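Local coordinates for protein probable CoA-transferase alpha subunit (Rhodococcus jostii, PDB 6COJ) that binds a coenzyme A thioester and probably serves as the alpha subunit of an enzyme of the coenzyme A transferase family, at residues A[215-220]-A[243-248]; A[186-191]-A[221-226]; A[98-103]-A[269-274]; A[52-57]-A[73-78]. The protein carries 1 engineered substitution. All blocks are in the same frame, centred on the assembly; numbering follows the deposited sequence.

Interaction 1. Residues A[215-220]-A[243-248]; sequences VSVERV and DGVVEA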
loop_
_atom_site.group_PDB
_atom_site.type_symbol
_atom_site.label_atom_id
_atom_site.label_comp_id
_atom_site.label_asym_id
_atom_site.label_seq_id
_atom_site.Cartn_x
_atom_site.Cartn_y
_atom_site.Cartn_z
ATOM N N VAL A 215 -15.289 11.671 -9.769
ATOM C CA VAL A 215 -15.166 10.373 -10.428
ATOM C C VAL A 215 -16.236 10.293 -11.503
ATOM O O VAL A 215 -17.426 10.485 -11.221
ATOM C CB VAL A 215 -15.265 9.186 -9.451
ATOM C CG1 VAL A 215 -16.573 9.185 -8.681
ATOM C CG2 VAL A 215 -15.088 7.874 -10.202
ATOM N N SER A 216 -15.816 10.064 -12.739
ATOM C CA SER A 216 -16.755 9.667 -13.771
ATOM C C SER A 216 -16.779 8.143 -13.830
ATOM O O SER A 216 -15.768 7.487 -13.570
ATOM C CB SER A 216 -16.402 10.307 -15.123
ATOM O OG SER A 216 -15.078 9.996 -15.530
ATOM N N VAL A 217 -17.951 7.577 -14.119
ATOM C CA VAL A 217 -18.107 6.126 -14.164
ATOM C C VAL A 217 -18.870 5.748 -15.422
ATOM O O VAL A 217 -19.691 6.520 -15.926
ATOM C CB VAL A 217 -18.823 5.538 -12.919
ATOM C CG1 VAL A 217 -17.996 5.755 -11.675
ATOM C CG2 VAL A 217 -20.202 6.160 -12.763
ATOM N N GLU A 218 -18.610 4.534 -15.926
ATOM C CA GLU A 218 -19.361 4.050 -17.082
ATOM C C GLU A 218 -20.856 3.980 -16.800
ATOM O O GLU A 218 -21.679 4.225 -17.692
ATOM C CB GLU A 218 -18.873 2.671 -17.531
ATOM C CG GLU A 218 -17.456 2.598 -18.060
ATOM C CD GLU A 218 -17.318 3.334 -19.382
ATOM O OE1 GLU A 218 -16.341 4.097 -19.511
ATOM O OE2 GLU A 218 -18.202 3.189 -20.250
ATOM N N ARG A 219 -21.227 3.614 -15.578
ATOM C CA ARG A 219 -22.621 3.445 -15.211
ATOM C C ARG A 219 -22.751 3.681 -13.714
ATOM O O ARG A 219 -21.913 3.226 -12.926
ATOM C CB ARG A 219 -23.101 2.026 -15.545
ATOM C CG ARG A 219 -24.578 1.781 -15.258
ATOM C CD ARG A 219 -24.971 0.342 -15.564
ATOM N NE ARG A 219 -24.671 -0.021 -16.941
ATOM C CZ ARG A 219 -25.542 0.062 -17.943
ATOM N NH1 ARG A 219 -26.776 0.509 -17.720
ATOM N NH2 ARG A 219 -25.180 -0.296 -19.174
ATOM N N VAL A 220 -23.808 4.390 -13.330
ATOM C CA VAL A 220 -24.180 4.567 -11.935
ATOM C C VAL A 220 -25.240 3.530 -11.610
ATOM O O VAL A 220 -26.227 3.386 -12.348
ATOM C CB VAL A 220 -24.698 5.990 -11.670
ATOM C CG1 VAL A 220 -25.231 6.099 -10.246
ATOM C CG2 VAL A 220 -23.596 6.995 -11.875
ATOM N N ASP A 243 -16.347 13.578 -4.040
ATOM C CA ASP A 243 -17.282 14.679 -3.860
ATOM C C ASP A 243 -18.331 14.787 -4.951
ATOM O O ASP A 243 -19.439 15.242 -4.669
ATOM C CB ASP A 243 -16.533 16.005 -3.705
ATOM C CG ASP A 243 -15.535 15.948 -2.576
ATOM O OD1 ASP A 243 -15.956 15.821 -1.406
ATOM O OD2 ASP A 243 -14.327 15.973 -2.860
ATOM N N GLY A 244 -18.023 14.368 -6.168
ATOM C CA GLY A 244 -19.013 14.354 -7.229
ATOM C C GLY A 244 -18.852 13.122 -8.088
ATOM O O GLY A 244 -17.738 12.640 -8.319
ATOM N N VAL A 245 -19.991 12.619 -8.563
ATOM C CA VAL A 245 -20.071 11.417 -9.390
ATOM C C VAL A 245 -20.706 11.794 -10.721
ATOM O O VAL A 245 -21.811 12.344 -10.746
ATOM C CB VAL A 245 -20.914 10.327 -8.701
ATOM C CG1 VAL A 245 -21.097 9.119 -9.628
ATOM C CG2 VAL A 245 -20.289 9.917 -7.385
ATOM N N VAL A 246 -20.025 11.479 -11.822
ATOM C CA VAL A 246 -20.519 11.773 -13.166
ATOM C C VAL A 246 -20.750 10.455 -13.892
ATOM O O VAL A 246 -19.844 9.620 -13.975
ATOM C CB VAL A 246 -19.527 12.645 -13.955
ATOM C CG1 VAL A 246 -20.083 12.950 -15.348
ATOM C CG2 VAL A 246 -19.211 13.937 -13.196
ATOM N N GLU A 247 -21.949 10.267 -14.427
ATOM C CA GLU A 247 -22.202 9.108 -15.275
ATOM C C GLU A 247 -21.763 9.449 -16.693
ATOM O O GLU A 247 -22.355 10.321 -17.335
ATOM C CB GLU A 247 -23.674 8.705 -15.236
ATOM C CG GLU A 247 -23.937 7.392 -15.937
ATOM C CD GLU A 247 -25.265 6.786 -15.544
ATOM O OE1 GLU A 247 -26.200 7.556 -15.236
ATOM O OE2 GLU A 247 -25.368 5.540 -15.527
ATOM N N ALA A 248 -20.728 8.770 -17.184
ATOM C CA ALA A 248 -20.139 9.064 -18.491
ATOM C C ALA A 248 -19.814 7.765 -19.206
ATOM O O ALA A 248 -18.667 7.294 -19.199
ATOM C CB ALA A 248 -18.903 9.956 -18.356
#

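Interaction 2. Residues A[186-191]-A[221-226]; sequences LGDKHG and VETEEL. With SO4 (sulfate ion), chain D.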
loop_
_atom_site.group_PDB
_atom_site.type_symbol
_atom_site.label_atom_id
_atom_site.label_comp_id
_atom_site.label_asym_id
_atom_site.label_seq_id
_atom_site.Cartn_x
_atom_site.Cartn_y
_atom_site.Cartn_z
ATOM N N LEU A 186 -17.684 1.443 -12.505
ATOM C CA LEU A 186 -18.992 1.304 -11.894
ATOM C C LEU A 186 -18.976 2.077 -10.591
ATOM O O LEU A 186 -17.960 2.093 -9.892
ATOM C CB LEU A 186 -19.260 -0.176 -11.592
ATOM C CG LEU A 186 -20.703 -0.621 -11.421
ATOM C CD1 LEU A 186 -21.501 -0.340 -12.691
ATOM C CD2 LEU A 186 -20.697 -2.099 -11.120
ATOM N N GLY A 187 -20.095 2.698 -10.252
ATOM C CA GLY A 187 -20.167 3.408 -8.988
ATOM C C GLY A 187 -21.601 3.716 -8.634
ATOM O O GLY A 187 -22.502 3.599 -9.466
ATOM N N ASP A 188 -21.799 4.132 -7.382
ATOM C CA ASP A 188 -23.106 4.554 -6.899
ATOM C C ASP A 188 -23.157 6.082 -6.795
ATOM O O ASP A 188 -22.164 6.778 -7.044
ATOM C CB ASP A 188 -23.507 3.760 -5.642
ATOM C CG ASP A 188 -22.778 4.197 -4.365
ATOM O OD1 ASP A 188 -22.103 5.256 -4.350
ATOM O OD2 ASP A 188 -22.832 3.408 -3.395
ATOM N N LYS A 189 -24.342 6.612 -6.459
ATOM C CA LYS A 189 -24.517 8.060 -6.412
ATOM C C LYS A 189 -23.823 8.701 -5.227
ATOM O O LYS A 189 -23.829 9.933 -5.126
ATOM C CB LYS A 189 -26.004 8.422 -6.409
ATOM C CG LYS A 189 -26.770 7.940 -5.188
ATOM C CD LYS A 189 -28.237 8.303 -5.377
ATOM C CE LYS A 189 -29.107 7.846 -4.238
ATOM N NZ LYS A 189 -30.535 8.157 -4.553
ATOM N N HIS A 190 -23.228 7.904 -4.332
ATOM C CA HIS A 190 -22.544 8.424 -3.161
ATOM C C HIS A 190 -21.031 8.410 -3.305
ATOM O O HIS A 190 -20.335 8.880 -2.400
ATOM C CB HIS A 190 -22.930 7.611 -1.921
ATOM C CG HIS A 190 -24.399 7.380 -1.770
ATOM N ND1 HIS A 190 -25.303 8.400 -1.564
ATOM C CD2 HIS A 190 -25.118 6.233 -1.769
ATOM C CE1 HIS A 190 -26.519 7.893 -1.465
ATOM N NE2 HIS A 190 -26.433 6.577 -1.577
ATOM N N GLY A 191 -20.502 7.854 -4.393
ATOM C CA GLY A 191 -19.074 7.813 -4.597
ATOM C C GLY A 191 -18.405 6.478 -4.323
ATOM O O GLY A 191 -17.199 6.363 -4.562
ATOM N N VAL A 221 -25.028 2.794 -10.518
ATOM C CA VAL A 221 -25.936 1.749 -10.064
ATOM C C VAL A 221 -26.197 1.961 -8.577
ATOM O O VAL A 221 -25.523 2.744 -7.915
ATOM C CB VAL A 221 -25.352 0.344 -10.315
ATOM C CG1 VAL A 221 -25.107 0.123 -11.806
ATOM C CG2 VAL A 221 -24.060 0.171 -9.530
ATOM N N GLU A 222 -27.221 1.287 -8.053
ATOM C CA GLU A 222 -27.420 1.362 -6.611
ATOM C C GLU A 222 -26.303 0.605 -5.894
ATOM O O GLU A 222 -25.665 -0.293 -6.450
ATOM C CB GLU A 222 -28.796 0.827 -6.187
ATOM C CG GLU A 222 -30.007 1.597 -6.742
ATOM C CD GLU A 222 -30.304 2.928 -6.043
ATOM O OE1 GLU A 222 -29.985 3.092 -4.847
ATOM O OE2 GLU A 222 -30.887 3.818 -6.705
ATOM N N THR A 223 -26.071 0.990 -4.637
ATOM C CA THR A 223 -24.971 0.428 -3.855
ATOM C C THR A 223 -25.021 -1.091 -3.836
ATOM O O THR A 223 -24.001 -1.764 -4.034
ATOM C CB THR A 223 -25.023 0.954 -2.421
ATOM O OG1 THR A 223 -25.010 2.386 -2.426
ATOM C CG2 THR A 223 -23.816 0.447 -1.616
ATOM N N GLU A 224 -26.207 -1.653 -3.628
ATOM C CA GLU A 224 -26.282 -3.095 -3.524
ATOM C C GLU A 224 -25.943 -3.774 -4.844
ATOM O O GLU A 224 -25.329 -4.846 -4.850
ATOM C CB GLU A 224 -27.640 -3.509 -2.975
ATOM C CG GLU A 224 -27.793 -4.985 -2.950
ATOM C CD GLU A 224 -27.123 -5.613 -1.725
ATOM O OE1 GLU A 224 -27.386 -6.798 -1.494
ATOM O OE2 GLU A 224 -26.318 -4.941 -1.022
ATOM N N GLU A 225 -26.303 -3.158 -5.970
ATOM C CA GLU A 225 -25.887 -3.709 -7.251
ATOM C C GLU A 225 -24.371 -3.646 -7.404
ATOM O O GLU A 225 -23.745 -4.608 -7.861
ATOM C CB GLU A 225 -26.584 -2.964 -8.389
ATOM C CG GLU A 225 -26.226 -3.530 -9.734
ATOM C CD GLU A 225 -27.045 -2.958 -10.872
ATOM O OE1 GLU A 225 -27.938 -2.114 -10.637
ATOM O OE2 GLU A 225 -26.777 -3.365 -12.014
ATOM N N LEU A 226 -23.766 -2.522 -7.016
ATOM C CA LEU A 226 -22.314 -2.377 -7.105
ATOM C C LEU A 226 -21.589 -3.492 -6.356
ATOM O O LEU A 226 -20.693 -4.145 -6.905
ATOM C CB LEU A 226 -21.901 -1.008 -6.561
ATOM C CG LEU A 226 -20.409 -0.757 -6.338
ATOM C CD1 LEU A 226 -19.690 -0.694 -7.672
ATOM C CD2 LEU A 226 -20.202 0.540 -5.558
HETATM S S SO4 D . -30.803 7.260 -0.799
HETATM O O1 SO4 D . -31.250 8.120 -1.890
HETATM O O2 SO4 D . -29.514 7.735 -0.300
HETATM O O3 SO4 D . -31.794 7.304 0.274
HETATM O O4 SO4 D . -30.663 5.890 -1.285
HETATM O O HOH W 1 -26.607 4.890 -6.712
HETATM O O HOH W 2 -30.804 6.510 -7.161
HETATM O O HOH W 3 -31.436 5.283 -3.884
#

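Interaction 3. Residues A[98-103]-A[269-274]; sequences DPWFAK and RHYAES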
loop_
_atom_site.group_PDB
_atom_site.type_symbol
_atom_site.label_atom_id
_atom_site.label_comp_id
_atom_site.label_asym_id
_atom_site.label_seq_id
_atom_site.Cartn_x
_atom_site.Cartn_y
_atom_site.Cartn_z
ATOM N N ASP A 98 3.341 11.637 -27.001
ATOM C CA ASP A 98 2.193 12.492 -27.274
ATOM C C ASP A 98 2.661 13.755 -27.985
ATOM O O ASP A 98 3.513 14.475 -27.451
ATOM C CB ASP A 98 1.431 12.857 -26.009
ATOM C CG ASP A 98 0.214 13.715 -26.317
ATOM O OD1 ASP A 98 0.382 14.932 -26.536
ATOM O OD2 ASP A 98 -0.911 13.175 -26.393
ATOM N N PRO A 99 2.130 14.064 -29.168
ATOM C CA PRO A 99 2.670 15.183 -29.954
ATOM C C PRO A 99 2.319 16.544 -29.392
ATOM O O PRO A 99 3.042 17.509 -29.662
ATOM C CB PRO A 99 2.042 14.971 -31.339
ATOM C CG PRO A 99 0.730 14.272 -31.035
ATOM C CD PRO A 99 1.037 13.359 -29.859
ATOM N N TRP A 100 1.230 16.664 -28.630
ATOM C CA TRP A 100 0.906 17.961 -28.046
ATOM C C TRP A 100 1.751 18.247 -26.814
ATOM O O TRP A 100 2.200 19.382 -26.611
ATOM C CB TRP A 100 -0.584 18.055 -27.727
ATOM C CG TRP A 100 -1.412 18.442 -28.909
ATOM C CD1 TRP A 100 -2.334 17.673 -29.559
ATOM C CD2 TRP A 100 -1.374 19.694 -29.602
ATOM N NE1 TRP A 100 -2.882 18.373 -30.610
ATOM C CE2 TRP A 100 -2.311 19.619 -30.654
ATOM C CE3 TRP A 100 -0.652 20.879 -29.421
ATOM C CZ2 TRP A 100 -2.539 20.681 -31.529
ATOM C CZ3 TRP A 100 -0.874 21.929 -30.292
ATOM C CH2 TRP A 100 -1.811 21.827 -31.329
ATOM N N PHE A 101 1.980 17.235 -25.978
ATOM C CA PHE A 101 2.964 17.393 -24.917
ATOM C C PHE A 101 4.336 17.730 -25.499
ATOM O O PHE A 101 5.028 18.629 -25.005
ATOM C CB PHE A 101 3.004 16.115 -24.083
ATOM C CG PHE A 101 4.085 16.103 -23.045
ATOM C CD1 PHE A 101 4.015 16.936 -21.938
ATOM C CD2 PHE A 101 5.172 15.259 -23.178
ATOM C CE1 PHE A 101 5.011 16.920 -20.974
ATOM C CE2 PHE A 101 6.175 15.236 -22.214
ATOM C CZ PHE A 101 6.091 16.069 -21.113
ATOM N N ALA A 102 4.742 17.035 -26.566
ATOM C CA ALA A 102 6.037 17.325 -27.180
ATOM C C ALA A 102 6.112 18.768 -27.666
ATOM O O ALA A 102 7.132 19.438 -27.482
ATOM C CB ALA A 102 6.305 16.358 -28.338
ATOM N N LYS A 103 5.038 19.262 -28.286
ATOM C CA LYS A 103 5.047 20.636 -28.778
ATOM C C LYS A 103 5.164 21.634 -27.633
ATOM O O LYS A 103 5.918 22.610 -27.731
ATOM C CB LYS A 103 3.807 20.900 -29.631
ATOM C CG LYS A 103 3.915 20.307 -31.028
ATOM C CD LYS A 103 2.555 20.087 -31.677
ATOM C CE LYS A 103 2.195 21.205 -32.637
ATOM N NZ LYS A 103 2.061 22.512 -31.943
ATOM N N ARG A 269 -4.617 7.094 -33.186
ATOM C CA ARG A 269 -3.751 7.449 -34.305
ATOM C C ARG A 269 -4.235 8.709 -35.006
ATOM O O ARG A 269 -3.425 9.563 -35.382
ATOM C CB ARG A 269 -3.629 6.289 -35.289
ATOM C CG ARG A 269 -2.661 5.225 -34.831
ATOM C CD ARG A 269 -2.336 4.237 -35.932
ATOM N NE ARG A 269 -3.490 3.459 -36.356
ATOM C CZ ARG A 269 -3.814 2.274 -35.852
ATOM N NH1 ARG A 269 -3.087 1.735 -34.879
ATOM N NH2 ARG A 269 -4.876 1.633 -36.311
ATOM N N HIS A 270 -5.553 8.849 -35.182
ATOM C CA HIS A 270 -6.096 10.042 -35.827
ATOM C C HIS A 270 -5.860 11.289 -34.981
ATOM O O HIS A 270 -5.517 12.354 -35.512
ATOM C CB HIS A 270 -7.588 9.847 -36.108
ATOM C CG HIS A 270 -8.234 11.008 -36.799
ATOM N ND1 HIS A 270 -7.917 11.375 -38.088
ATOM C CD2 HIS A 270 -9.179 11.879 -36.379
ATOM C CE1 HIS A 270 -8.636 12.425 -38.434
ATOM N NE2 HIS A 270 -9.408 12.752 -37.415
ATOM N N TYR A 271 -6.035 11.177 -33.661
ATOM C CA TYR A 271 -5.701 12.280 -32.765
ATOM C C TYR A 271 -4.248 12.710 -32.945
ATOM O O TYR A 271 -3.954 13.901 -33.121
ATOM C CB TYR A 271 -5.982 11.864 -31.311
ATOM C CG TYR A 271 -5.152 12.598 -30.280
ATOM C CD1 TYR A 271 -5.469 13.899 -29.893
ATOM C CD2 TYR A 271 -4.045 11.993 -29.695
ATOM C CE1 TYR A 271 -4.701 14.576 -28.954
ATOM C CE2 TYR A 271 -3.268 12.664 -28.756
ATOM C CZ TYR A 271 -3.604 13.953 -28.388
ATOM O OH TYR A 271 -2.849 14.621 -27.455
ATOM N N ALA A 272 -3.325 11.743 -32.928
ATOM C CA ALA A 272 -1.903 12.068 -32.991
ATOM C C ALA A 272 -1.536 12.687 -34.335
ATOM O O ALA A 272 -0.823 13.696 -34.391
ATOM C CB ALA A 272 -1.069 10.812 -32.713
ATOM N N GLU A 273 -2.024 12.097 -35.433
ATOM C CA GLU A 273 -1.729 12.647 -36.753
ATOM C C GLU A 273 -2.396 13.998 -36.966
ATOM O O GLU A 273 -1.890 14.821 -37.736
ATOM C CB GLU A 273 -2.137 11.661 -37.849
ATOM C CG GLU A 273 -1.154 10.517 -38.038
ATOM C CD GLU A 273 -1.834 9.230 -38.451
ATOM O OE1 GLU A 273 -3.035 9.274 -38.791
ATOM O OE2 GLU A 273 -1.166 8.175 -38.435
ATOM N N SER A 274 -3.516 14.259 -36.297
ATOM C CA SER A 274 -4.167 15.554 -36.468
ATOM C C SER A 274 -3.392 16.687 -35.805
ATOM O O SER A 274 -3.593 17.851 -36.164
ATOM C CB SER A 274 -5.611 15.503 -35.969
ATOM O OG SER A 274 -6.400 14.665 -36.799
#

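Interaction 4. Residues A[52-57]-A[73-78]; sequences RALLRS and GLLCSA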
loop_
_atom_site.group_PDB
_atom_site.type_symbol
_atom_site.label_atom_id
_atom_site.label_comp_id
_atom_site.label_asym_id
_atom_site.label_seq_id
_atom_site.Cartn_x
_atom_site.Cartn_y
_atom_site.Cartn_z
ATOM N N ARG A 52 -12.220 16.622 -21.751
ATOM C CA ARG A 52 -12.915 17.380 -22.792
ATOM C C ARG A 52 -13.778 18.488 -22.194
ATOM O O ARG A 52 -13.895 19.573 -22.776
ATOM C CB ARG A 52 -13.746 16.445 -23.683
ATOM C CG ARG A 52 -12.899 15.597 -24.639
ATOM C CD ARG A 52 -13.726 14.704 -25.552
ATOM N NE ARG A 52 -14.341 13.569 -24.863
ATOM C CZ ARG A 52 -13.759 12.381 -24.704
ATOM N NH1 ARG A 52 -12.525 12.164 -25.169
ATOM N NH2 ARG A 52 -14.411 11.412 -24.079
ATOM N N ALA A 53 -14.379 18.242 -21.026
ATOM C CA ALA A 53 -15.148 19.295 -20.366
ATOM C C ALA A 53 -14.237 20.426 -19.898
ATOM O O ALA A 53 -14.615 21.605 -19.965
ATOM C CB ALA A 53 -15.966 18.713 -19.209
ATOM N N LEU A 54 -13.029 20.092 -19.433
ATOM C CA LEU A 54 -12.043 21.128 -19.131
ATOM C C LEU A 54 -11.722 21.971 -20.362
ATOM O O LEU A 54 -11.620 23.202 -20.268
ATOM C CB LEU A 54 -10.768 20.490 -18.583
ATOM C CG LEU A 54 -10.593 20.543 -17.071
ATOM C CD1 LEU A 54 -9.371 19.728 -16.642
ATOM C CD2 LEU A 54 -10.468 21.977 -16.597
ATOM N N LEU A 55 -11.547 21.328 -21.524
ATOM C CA LEU A 55 -11.236 22.056 -22.751
ATOM C C LEU A 55 -12.353 23.018 -23.127
ATOM O O LEU A 55 -12.092 24.113 -23.637
ATOM C CB LEU A 55 -10.967 21.077 -23.896
ATOM C CG LEU A 55 -9.486 20.860 -24.239
ATOM C CD1 LEU A 55 -8.702 20.422 -23.017
ATOM C CD2 LEU A 55 -9.321 19.861 -25.381
ATOM N N ARG A 56 -13.605 22.620 -22.903
ATOM C CA ARG A 56 -14.731 23.494 -23.211
ATOM C C ARG A 56 -14.774 24.698 -22.282
ATOM O O ARG A 56 -15.297 25.750 -22.665
ATOM C CB ARG A 56 -16.041 22.714 -23.088
ATOM C CG ARG A 56 -16.258 21.668 -24.155
ATOM C CD ARG A 56 -17.706 21.210 -24.188
ATOM N NE ARG A 56 -18.142 20.578 -22.951
ATOM C CZ ARG A 56 -17.988 19.283 -22.679
ATOM N NH1 ARG A 56 -17.406 18.483 -23.563
ATOM N NH2 ARG A 56 -18.426 18.785 -21.533
ATOM N N SER A 57 -14.247 24.557 -21.065
ATOM C CA SER A 57 -14.286 25.592 -20.044
ATOM C C SER A 57 -13.163 26.604 -20.256
ATOM O O SER A 57 -12.293 26.440 -21.115
ATOM C CB SER A 57 -14.136 24.977 -18.650
ATOM O OG SER A 57 -12.771 24.712 -18.324
ATOM N N GLY A 73 -1.830 15.700 -23.235
ATOM C CA GLY A 73 -1.740 16.244 -24.581
ATOM C C GLY A 73 -2.886 17.179 -24.910
ATOM O O GLY A 73 -2.678 18.292 -25.406
ATOM N N LEU A 74 -4.120 16.748 -24.631
ATOM C CA LEU A 74 -5.260 17.611 -24.926
ATOM C C LEU A 74 -5.198 18.906 -24.122
ATOM O O LEU A 74 -5.455 19.990 -24.653
ATOM C CB LEU A 74 -6.572 16.870 -24.671
ATOM C CG LEU A 74 -7.002 15.864 -25.741
ATOM C CD1 LEU A 74 -8.225 15.091 -25.259
ATOM C CD2 LEU A 74 -7.284 16.543 -27.090
ATOM N N LEU A 75 -4.833 18.822 -22.838
ATOM C CA LEU A 75 -4.714 20.045 -22.050
ATOM C C LEU A 75 -3.644 20.972 -22.624
ATOM O O LEU A 75 -3.825 22.196 -22.665
ATOM C CB LEU A 75 -4.422 19.692 -20.589
ATOM C CG LEU A 75 -5.593 19.011 -19.877
ATOM C CD1 LEU A 75 -5.145 18.511 -18.507
ATOM C CD2 LEU A 75 -6.789 19.943 -19.738
ATOM N N CYS A 76 -2.534 20.403 -23.103
ATOM C CA CYS A 76 -1.492 21.222 -23.717
ATOM C C CYS A 76 -1.972 21.846 -25.015
ATOM O O CYS A 76 -1.599 22.983 -25.334
ATOM C CB CYS A 76 -0.240 20.384 -23.963
ATOM S SG CYS A 76 0.704 20.011 -22.470
ATOM N N SER A 77 -2.786 21.117 -25.785
ATOM C CA SER A 77 -3.303 21.676 -27.028
ATOM C C SER A 77 -4.123 22.938 -26.795
ATOM O O SER A 77 -4.231 23.771 -27.702
ATOM C CB SER A 77 -4.132 20.646 -27.807
ATOM O OG SER A 77 -5.450 20.507 -27.288
ATOM N N ALA A 78 -4.685 23.105 -25.601
ATOM C CA ALA A 78 -5.485 24.278 -25.279
ATOM C C ALA A 78 -4.737 25.266 -24.401
ATOM O O ALA A 78 -5.347 26.219 -23.897
ATOM C CB ALA A 78 -6.799 23.850 -24.617
#

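Interaction 1. Residues A[215-220]-A[243-248]
Val-215 and Val-246 belong to a ladder of parallel beta bridges between strands 213-217 and 244-247, held by backbone bonds. Val-215 N donates to Gly-244 O. Val-246 N then donates to Val-215 O at 2.8 Å. Val-217 bonds to the same strand twice, its N to Val-246 O and its O to the N-H of Ala-248. Between these bonds Ser-216 CA lies 3.1 Å from Val-246 O, a CA-H...O contact. The two short strand axes cross at 27°, the usual twist of neighbouring strands. On one face, Val-215 CG1 lies beside Val-245 CG2 at 4.0 Å, the two side chains pointing the same way. Val-245 CG1 turns instead to Val-220 CG2, also at 4.0 Å.

Strand 244-247 is the outermost strand, within this chain, of the seven-stranded parallel sheet. Helix 223-229 lies in the connection between the two strands, a beta-alpha-beta crossover of the Rossmann-like fold of this family.

Glu-247 reaches over to Val-220, in the loop after strand 213-217. Its CB rests against Val-220 CG2 at 3.8 Å. CG stands anti to the backbone N (chi1 -172°) and passes close to Val-220 N and CG2. CD then lies near Val-220 N and CB. OE1 comes only loosely near Val-220 CB. OE2 accepts the N-H of Val-220 at 2.9 Å (N to OE2), almost straight at 174° but from above the carboxylate plane. OE2 also lies near Arg-219 CA.

On the other face Ser-216 OG is hydrogen-bonded to His-183 ND1, and Val-246 packs on Leu-23 and Ala-26 of helix 23-28.

Interaction 2. Residues A[186-191]-A[221-226]
Val-221 N donates to Gly-187 O at 2.9 Å, and Asp-188 CA makes a CA-H...O contact with Val-221 O. These contacts tie Gly-187 and Asp-188 to the residues leading into helix 223-229. Asp-188 OD2 accepts the hydroxyl of Thr-223 from above the carboxylate plane, at 2.6 Å from OG1. OD2 also binds Asn-192 ND2. Asp-188 CG sits between the backbone N and the carbonyl carbon (chi1 76°), and its OD1 accepts from His-190 N in an Asx turn. Replacing Asp-188 by alanine removes both oxygens and is likely to leave Thr-223 OG1 and His-190 N without their acceptor.

Leu-186 supplies the apolar part. Its CD1 meets Val-221 CG1 at 3.7 Å, and its CD2 meets Leu-226 CD1 at 3.9 Å. The extended Lys-189 binds O1 of a sulfate, probably from the crystallisation liquor, through NZ at 2.8 Å. Ser-15 OG bonds the sulfate too. Two waters link NZ to the Glu-222 carboxylate, and one also reaches the sulfate. A third water bridges Lys-189 N and Val-221 O.

Strand 186-187 edges a small antiparallel sheet beside strand 193-194. Helix 223-229 lies against it, and Thr-223 packs on an acidic side chain of a neighbouring protein chain.

Interaction 3. Residues A[98-103]-A[269-274]
Tyr-271 OH donates to Asp-98 OD2 at 2.6 Å. The bond uses the syn lone pair of OD2. The oxygen lies at the edge of the tyrosine ring, in its plane, and the carboxylate is turned 43° from that ring. The hydroxyl makes the bond, and the two side chains cross at about a right angle.

Trp-100 touches with the CD1 edge of its indole. Its CD1 is 3.9 Å from Tyr-271 CE1, and the hydroxyl of Tyr-271 lies near the plane of the indole at its edge. The two rings meet obliquely. Pro-99 CG approaches Ala-272 O at 3.7 Å and, more loosely, Ala-272 CB at 4.2 Å.

What fixes the acid is the start of its own helix. Asp-98 is the N-cap of helix 99-106. Its OD1 takes the N-H of Phe-101 at 2.9 Å (N to OD1), on the anti lone pair and nearly straight at 169°. A weak bond comes from Trp-100 N. CG stands anti to the backbone N (chi1 -178°), which swings the carboxylate to the place where OD1 can cap and OD2 can meet Tyr-271. One carboxylate thus caps a helix and holds a buried phenol. The helix start would probably stabilise its negative charge.

Further out, Trp-281 meets Trp-100 edge-to-face, and Phe-254 and Phe-284 lie beside Tyr-271. The contact joins helix 99-106, just after pocket residue Tyr-97, to helix 265-274. Their short axes stay about 10 Å apart. Leu-74 and Ser-77 of helix 70-77 touch Tyr-271 and Trp-100, and helix 278-288 contributes Trp-281 and Phe-284.

Interaction 4. Residues A[52-57]-A[73-78]
Leu-55 carries most of the apolar packing against helix 70-77. Its CD1 meets Leu-75 CD2 at 3.8 Å, and its CD2 meets Leu-74 CB at 4.1 Å. CG lies 4.0 Å from Ala-78 CB, near the helix end. With chi1 at -102° the side chain is off a staggered position, and its branches spread over Leu-74, Leu-75 and Ala-78. Leu-54, the preceding residue, adds CD1 against Leu-75 CD2 at 4.0 Å. Leu-75 CD2 is thus shared by Leu-54 and Leu-55. Cutting Leu-55 back to alanine would probably open a gap between Leu-74, Leu-75 and Ala-78 and leave the two helices less firmly packed.

The polar bonds of these two segments are made within each of them or to outside partners, such as the salt bridge of Arg-52 to Glu-293. Leu-74 O, which Leu-55 CD1 approaches at 3.7 Å, accepts the hydroxyl of Ser-77 at 2.7 Å from OG. Ser-57 OG likewise donates to Leu-54 O, at 2.7 Å. Both serines return to the carbonyl three residues back at a helix end.

The backbones do not bond to each other. The short axes run nearly parallel at 7° and about 10 Å apart. Helix 48-56 leads to strand 62-65, and helix 70-77 leads to strand 81-86. Adjacent parallel helices of successive beta-alpha units, flanking a parallel sheet, are typical of Rossmann-like folds.

In the fold
Interactions 1 and 2 share one corner of the chain. They touch, Arg-219 O probably bonding to Gly-187 N. Interaction 1 is buried in the parallel sheet and rests on backbone bonds. Interaction 2 lies nearer the surface, where charge, water and a sulfate join in. Interactions 3 and 4 meet at helix 70-77, which takes part in interaction 4 and also touches Trp-100 and Tyr-271. Interaction 4 is partly buried, apolar leucine packing between parallel helices. Interaction 3 is buried and turns on one aspartate and one tyrosine. Interactions 1 and 4 do not touch, with nearest atoms about 7 Å apart. Interactions 2 and 3 lie farthest apart, about 36 Å between centres.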